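Long-range contact in glutaminase 1 (PDB 1U60), which catalyses the hydrolysis of L-glutamine to L-glutamate and ammonium: residues I121-R135 against L181-Q195. Numbering follows the deposited sequence.
Sequences IATTSLINAENVEQR and LYCDAMEACDVYTRQ
Leu181 lays its CD1 methyl over the Ile121–Ala122 turn and Ser125 at the start of a helix-helix contact in the helical part of this glutaminase, a member of the beta-lactamase clan. Helix 185-195 packs across helix 121-126 at 105°, and the first turn of the next helix packs against it through Val132, Glu133 and Arg135. Tyr182 N donates to Ser125 OG (2.9 Å, 162° at the hydrogen). That hydroxyl stands between the backbone N and carbonyl carbon of Ser125, where it also donates to Ala122 O. The Tyr182 hydroxyl reaches Lys88 O. Cys183 SG lies over one face of the Arg135 guanidinium and Ala129 CB over the opposite face, both toward the rim. Glu187, extended beyond CG, runs past Val132 in the opposite direction. Arg135 NE donates a nearly straight hydrogen bond, part of a salt bridge, to Glu187 OE2 (3.0 Å), on its anti side and out of the carboxylate plane; a water donates to the same OE2. Arg135 thereby links the carbonyls of Thr124 and Ile127, through NH1, to the Glu187 carboxylate. The Val132 knob sits among Glu187, Asp190, Val191 and Arg194, with its CG2 3.6 Å from Val191 CG2. Ala188, Val191, Tyr192 and Gln195 form the hole for Thr124, a knob whose CG2 rests on Val191 CG1; its OG1 bonds to Ala120 O. Tyr192, predicted to bind substrate beside Asn117 and Asn168, receives Ile121 CG1 over its ring face, a CH-pi contact 4.0 Å from the centroid. Arg194 closes a salt-bridge network: Asp190 grips it side-on through NE and NH2, while Glu133 meets it end-on, planes 27° apart, OE1 to NH1 and OE2 to NH2, both 2.9 Å, syn but tilted from the carboxylate plane, the oxygens in the guanidinium plane.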
loop_
_atom_site.group_PDB
_atom_site.type_symbol
_atom_site.label_atom_id
_atom_site.label_comp_id
_atom_site.label_asym_id
_atom_site.label_seq_id
_atom_site.Cartn_x
_atom_site.Cartn_y
_atom_site.Cartn_z
ATOM N N ILE A 121 -1.181 5.067 19.443
ATOM C CA ILE A 121 -0.913 5.347 20.856
ATOM C C ILE A 121 0.598 5.409 21.115
ATOM O O ILE A 121 1.087 6.294 21.834
ATOM C CB ILE A 121 -1.615 4.312 21.758
ATOM C CG1 ILE A 121 -3.131 4.516 21.691
ATOM C CG2 ILE A 121 -1.167 4.465 23.217
ATOM C CD1 ILE A 121 -3.978 3.352 22.199
ATOM N N ALA A 122 1.338 4.526 20.469
ATOM C CA ALA A 122 2.821 4.524 20.519
ATOM C C ALA A 122 3.413 5.769 19.868
ATOM O O ALA A 122 4.373 6.365 20.431
ATOM C CB ALA A 122 3.373 3.296 19.927
ATOM N N THR A 123 2.812 6.227 18.764
ATOM C CA THR A 123 3.294 7.427 18.057
ATOM C C THR A 123 3.004 8.673 18.955
ATOM O O THR A 123 3.841 9.562 19.106
ATOM C CB THR A 123 2.653 7.537 16.719
ATOM O OG1 THR A 123 2.910 6.324 15.939
ATOM C CG2 THR A 123 3.222 8.725 15.928
ATOM N N THR A 124 1.812 8.748 19.551
ATOM C CA THR A 124 1.507 9.805 20.503
ATOM C C THR A 124 2.539 9.839 21.641
ATOM O O THR A 124 2.951 10.920 22.046
ATOM C CB THR A 124 0.089 9.599 21.044
ATOM O OG1 THR A 124 -0.872 9.789 20.004
ATOM C CG2 THR A 124 -0.287 10.635 22.105
ATOM N N SER A 125 2.993 8.683 22.109
ATOM C CA SER A 125 3.968 8.598 23.194
ATOM C C SER A 125 5.395 8.973 22.777
ATOM O O SER A 125 6.234 9.256 23.656
ATOM C CB SER A 125 4.014 7.160 23.781
ATOM O OG SER A 125 4.810 6.265 22.992
ATOM N N LEU A 126 5.654 8.924 21.476
ATOM C CA LEU A 126 6.960 9.208 20.842
ATOM C C LEU A 126 7.245 10.693 20.646
ATOM O O LEU A 126 8.414 11.066 20.529
ATOM C CB LEU A 126 7.049 8.486 19.483
ATOM C CG LEU A 126 8.368 8.436 18.707
ATOM C CD1 LEU A 126 9.530 7.973 19.564
ATOM C CD2 LEU A 126 8.228 7.575 17.457
ATOM N N ILE A 127 6.201 11.530 20.614
ATOM C CA ILE A 127 6.284 12.998 20.472
ATOM C C ILE A 127 7.211 13.583 21.553
ATOM O O ILE A 127 7.175 13.123 22.682
ATOM C CB ILE A 127 4.750 13.552 20.608
ATOM C CG1 ILE A 127 3.976 13.092 19.404
ATOM C CG2 ILE A 127 4.558 15.059 20.820
ATOM C CD1 ILE A 127 4.696 13.165 18.226
ATOM N N ASN A 128 8.030 14.573 21.210
ATOM C CA ASN A 128 8.842 15.267 22.226
ATOM C C ASN A 128 7.913 16.064 23.172
ATOM O O ASN A 128 7.027 16.804 22.743
ATOM C CB ASN A 128 9.783 16.293 21.552
ATOM C CG ASN A 128 10.946 15.686 20.780
ATOM O OD1 ASN A 128 11.580 16.403 19.992
ATOM N ND2 ASN A 128 11.295 14.451 21.060
ATOM N N ALA A 129 8.099 15.913 24.470
ATOM C CA ALA A 129 7.264 16.607 25.466
ATOM C C ALA A 129 7.865 16.445 26.846
ATOM O O ALA A 129 8.265 15.339 27.218
ATOM C CB ALA A 129 5.847 16.025 25.500
ATOM N N GLU A 130 7.856 17.522 27.620
ATOM C CA GLU A 130 8.356 17.498 29.002
ATOM C C GLU A 130 7.332 16.965 29.971
ATOM O O GLU A 130 7.687 16.502 31.053
ATOM C CB GLU A 130 8.694 18.926 29.444
ATOM C CG GLU A 130 9.868 19.480 28.688
ATOM C CD GLU A 130 11.171 19.063 29.321
ATOM O OE1 GLU A 130 11.645 19.815 30.218
ATOM O OE2 GLU A 130 11.694 17.979 28.946
ATOM N N ASN A 131 6.053 17.071 29.607
ATOM C CA ASN A 131 4.940 16.621 30.459
ATOM C C ASN A 131 3.666 16.449 29.622
ATOM O O ASN A 131 3.647 16.833 28.453
ATOM C CB ASN A 131 4.658 17.625 31.555
ATOM C CG ASN A 131 4.396 19.009 31.015
ATOM O OD1 ASN A 131 3.425 19.247 30.280
ATOM N ND2 ASN A 131 5.279 19.925 31.338
ATOM N N VAL A 132 2.623 15.916 30.234
ATOM C CA VAL A 132 1.418 15.476 29.494
ATOM C C VAL A 132 0.714 16.659 28.806
ATOM O O VAL A 132 0.253 16.570 27.667
ATOM C CB VAL A 132 0.444 14.681 30.386
ATOM C CG1 VAL A 132 -0.052 15.499 31.562
ATOM C CG2 VAL A 132 -0.744 14.160 29.562
ATOM N N GLU A 133 0.642 17.800 29.486
ATOM C CA GLU A 133 -0.041 18.937 28.875
ATOM C C GLU A 133 0.711 19.526 27.690
ATOM O O GLU A 133 0.062 19.963 26.750
ATOM C CB GLU A 133 -0.352 20.033 29.890
ATOM C CG GLU A 133 -1.298 19.534 30.994
ATOM C CD GLU A 133 -2.624 18.973 30.462
ATOM O OE1 GLU A 133 -3.135 19.554 29.454
ATOM O OE2 GLU A 133 -3.156 17.988 31.067
ATOM N N GLN A 134 2.043 19.556 27.742
ATOM C CA GLN A 134 2.826 19.978 26.595
ATOM C C GLN A 134 2.619 18.993 25.442
ATOM O O GLN A 134 2.517 19.425 24.293
ATOM C CB GLN A 134 4.303 20.052 26.922
ATOM C CG GLN A 134 5.140 20.480 25.738
ATOM C CD GLN A 134 6.589 20.763 26.081
ATOM O OE1 GLN A 134 7.263 19.912 26.627
ATOM N NE2 GLN A 134 7.084 21.922 25.678
ATOM N N ARG A 135 2.558 17.704 25.767
ATOM C CA ARG A 135 2.341 16.677 24.742
ATOM C C ARG A 135 1.040 16.998 23.990
ATOM O O ARG A 135 1.001 16.996 22.770
ATOM C CB ARG A 135 2.302 15.286 25.355
ATOM C CG ARG A 135 2.224 14.132 24.335
ATOM C CD ARG A 135 2.244 12.729 24.986
ATOM N NE ARG A 135 3.458 12.587 25.758
ATOM C CZ ARG A 135 4.653 12.376 25.247
ATOM N NH1 ARG A 135 4.855 12.127 23.948
ATOM N NH2 ARG A 135 5.675 12.338 26.069
ATOM N N LEU A 181 6.286 1.637 24.011
ATOM C CA LEU A 181 5.649 2.850 24.480
ATOM C C LEU A 181 6.685 3.709 25.146
ATOM O O LEU A 181 7.476 3.206 25.952
ATOM C CB LEU A 181 4.483 2.580 25.429
ATOM C CG LEU A 181 3.489 3.769 25.405
ATOM C CD1 LEU A 181 2.571 3.690 24.225
ATOM C CD2 LEU A 181 2.663 3.885 26.688
ATOM N N TYR A 182 6.714 4.982 24.782
ATOM C CA TYR A 182 7.871 5.873 25.054
ATOM C C TYR A 182 7.567 6.957 26.054
ATOM O O TYR A 182 8.380 7.894 26.268
ATOM C CB TYR A 182 8.456 6.415 23.738
ATOM C CG TYR A 182 8.584 5.258 22.759
ATOM C CD1 TYR A 182 9.579 4.287 22.946
ATOM C CD2 TYR A 182 7.694 5.082 21.725
ATOM C CE1 TYR A 182 9.711 3.193 22.131
ATOM C CE2 TYR A 182 7.788 3.907 20.864
ATOM C CZ TYR A 182 8.808 2.992 21.094
ATOM O OH TYR A 182 8.974 1.880 20.328
ATOM N N CYS A 183 6.424 6.824 26.703
ATOM C CA CYS A 183 6.110 7.648 27.897
ATOM C C CYS A 183 5.172 6.839 28.777
ATOM O O CYS A 183 4.860 5.668 28.476
ATOM C CB CYS A 183 5.515 9.006 27.532
ATOM S SG CYS A 183 3.820 8.968 26.861
ATOM N N ASP A 184 4.782 7.414 29.885
ATOM C CA ASP A 184 3.836 6.799 30.813
ATOM C C ASP A 184 2.574 6.308 30.077
ATOM O O ASP A 184 2.041 7.030 29.245
ATOM C CB ASP A 184 3.498 7.855 31.847
ATOM C CG ASP A 184 2.412 7.436 32.800
ATOM O OD1 ASP A 184 2.725 6.724 33.798
ATOM O OD2 ASP A 184 1.210 7.779 32.669
ATOM N N ALA A 185 2.106 5.096 30.381
ATOM C CA ALA A 185 1.023 4.460 29.620
ATOM C C ALA A 185 -0.259 5.294 29.675
ATOM O O ALA A 185 -0.923 5.461 28.656
ATOM C CB ALA A 185 0.772 3.047 30.130
ATOM N N MET A 186 -0.628 5.800 30.852
ATOM C CA MET A 186 -1.910 6.470 30.968
ATOM C C MET A 186 -1.828 7.888 30.371
ATOM O O MET A 186 -2.784 8.331 29.788
ATOM C CB MET A 186 -2.526 6.387 32.390
ATOM C CG MET A 186 -3.101 4.919 32.696
ATOM S SD MET A 186 -4.261 3.978 31.458
ATOM C CE MET A 186 -3.078 3.163 30.413
ATOM N N GLU A 187 -0.663 8.547 30.448
ATOM C CA GLU A 187 -0.428 9.781 29.683
ATOM C C GLU A 187 -0.624 9.592 28.185
ATOM O O GLU A 187 -1.270 10.416 27.539
ATOM C CB GLU A 187 1.004 10.295 29.948
ATOM C CG GLU A 187 1.480 11.459 29.069
ATOM C CD GLU A 187 2.848 12.016 29.484
ATOM O OE1 GLU A 187 3.342 11.597 30.587
ATOM O OE2 GLU A 187 3.414 12.874 28.718
ATOM N N ALA A 188 -0.009 8.559 27.625
ATOM C CA ALA A 188 -0.180 8.281 26.207
ATOM C C ALA A 188 -1.643 8.039 25.858
ATOM O O ALA A 188 -2.147 8.533 24.844
ATOM C CB ALA A 188 0.660 7.100 25.773
ATOM N N CYS A 189 -2.332 7.289 26.700
ATOM C CA CYS A 189 -3.713 6.925 26.427
ATOM C C CYS A 189 -4.571 8.185 26.510
ATOM O O CYS A 189 -5.414 8.434 25.661
ATOM C CB CYS A 189 -4.168 5.811 27.373
ATOM S SG CYS A 189 -5.849 5.219 27.046
ATOM N N ASP A 190 -4.337 9.008 27.517
ATOM C CA ASP A 190 -5.090 10.228 27.694
ATOM C C ASP A 190 -4.919 11.129 26.452
ATOM O O ASP A 190 -5.891 11.588 25.894
ATOM C CB ASP A 190 -4.579 10.907 28.975
ATOM C CG ASP A 190 -5.123 12.308 29.220
ATOM O OD1 ASP A 190 -6.076 12.816 28.548
ATOM O OD2 ASP A 190 -4.605 12.999 30.120
ATOM N N VAL A 191 -3.696 11.386 26.049
ATOM C CA VAL A 191 -3.486 12.346 24.962
ATOM C C VAL A 191 -4.030 11.799 23.655
ATOM O O VAL A 191 -4.603 12.541 22.872
ATOM C CB VAL A 191 -2.049 12.796 24.865
ATOM C CG1 VAL A 191 -1.843 13.751 23.729
ATOM C CG2 VAL A 191 -1.683 13.503 26.179
ATOM N N TYR A 192 -3.856 10.500 23.454
ATOM C CA TYR A 192 -4.394 9.854 22.257
ATOM C C TYR A 192 -5.929 10.081 22.198
ATOM O O TYR A 192 -6.499 10.412 21.160
ATOM C CB TYR A 192 -4.061 8.348 22.205
ATOM C CG TYR A 192 -4.732 7.753 20.992
ATOM C CD1 TYR A 192 -4.281 8.088 19.731
ATOM C CD2 TYR A 192 -5.904 6.992 21.093
ATOM C CE1 TYR A 192 -4.888 7.651 18.621
ATOM C CE2 TYR A 192 -6.536 6.529 19.934
ATOM C CZ TYR A 192 -6.011 6.880 18.704
ATOM O OH TYR A 192 -6.615 6.544 17.523
ATOM N N THR A 193 -6.593 9.915 23.342
ATOM C CA THR A 193 -8.034 10.155 23.451
ATOM C C THR A 193 -8.417 11.600 23.110
ATOM O O THR A 193 -9.338 11.836 22.331
ATOM C CB THR A 193 -8.496 9.784 24.855
ATOM O OG1 THR A 193 -8.163 8.407 25.081
ATOM C CG2 THR A 193 -9.988 9.873 24.970
ATOM N N ARG A 194 -7.655 12.542 23.637
ATOM C CA ARG A 194 -7.837 13.974 23.329
ATOM C C ARG A 194 -7.705 14.245 21.856
ATOM O O ARG A 194 -8.529 14.962 21.291
ATOM C CB ARG A 194 -6.839 14.865 24.080
ATOM C CG ARG A 194 -6.964 14.805 25.596
ATOM C CD ARG A 194 -6.056 15.800 26.282
ATOM N NE ARG A 194 -5.616 15.425 27.624
ATOM C CZ ARG A 194 -4.880 16.225 28.421
ATOM N NH1 ARG A 194 -4.549 17.443 28.032
ATOM N NH2 ARG A 194 -4.484 15.809 29.602
ATOM N N GLN A 195 -6.665 13.699 21.224
ATOM C CA GLN A 195 -6.388 14.039 19.823
ATOM C C GLN A 195 -7.504 13.571 18.892
ATOM O O GLN A 195 -7.768 14.160 17.830
ATOM C CB GLN A 195 -5.026 13.526 19.393
ATOM C CG GLN A 195 -5.003 12.067 18.963
ATOM C CD GLN A 195 -3.681 11.611 18.453
ATOM O OE1 GLN A 195 -3.615 10.821 17.451
ATOM N NE2 GLN A 195 -2.643 11.998 19.102
HETATM O O HOH W 1 5.953 13.618 29.052
#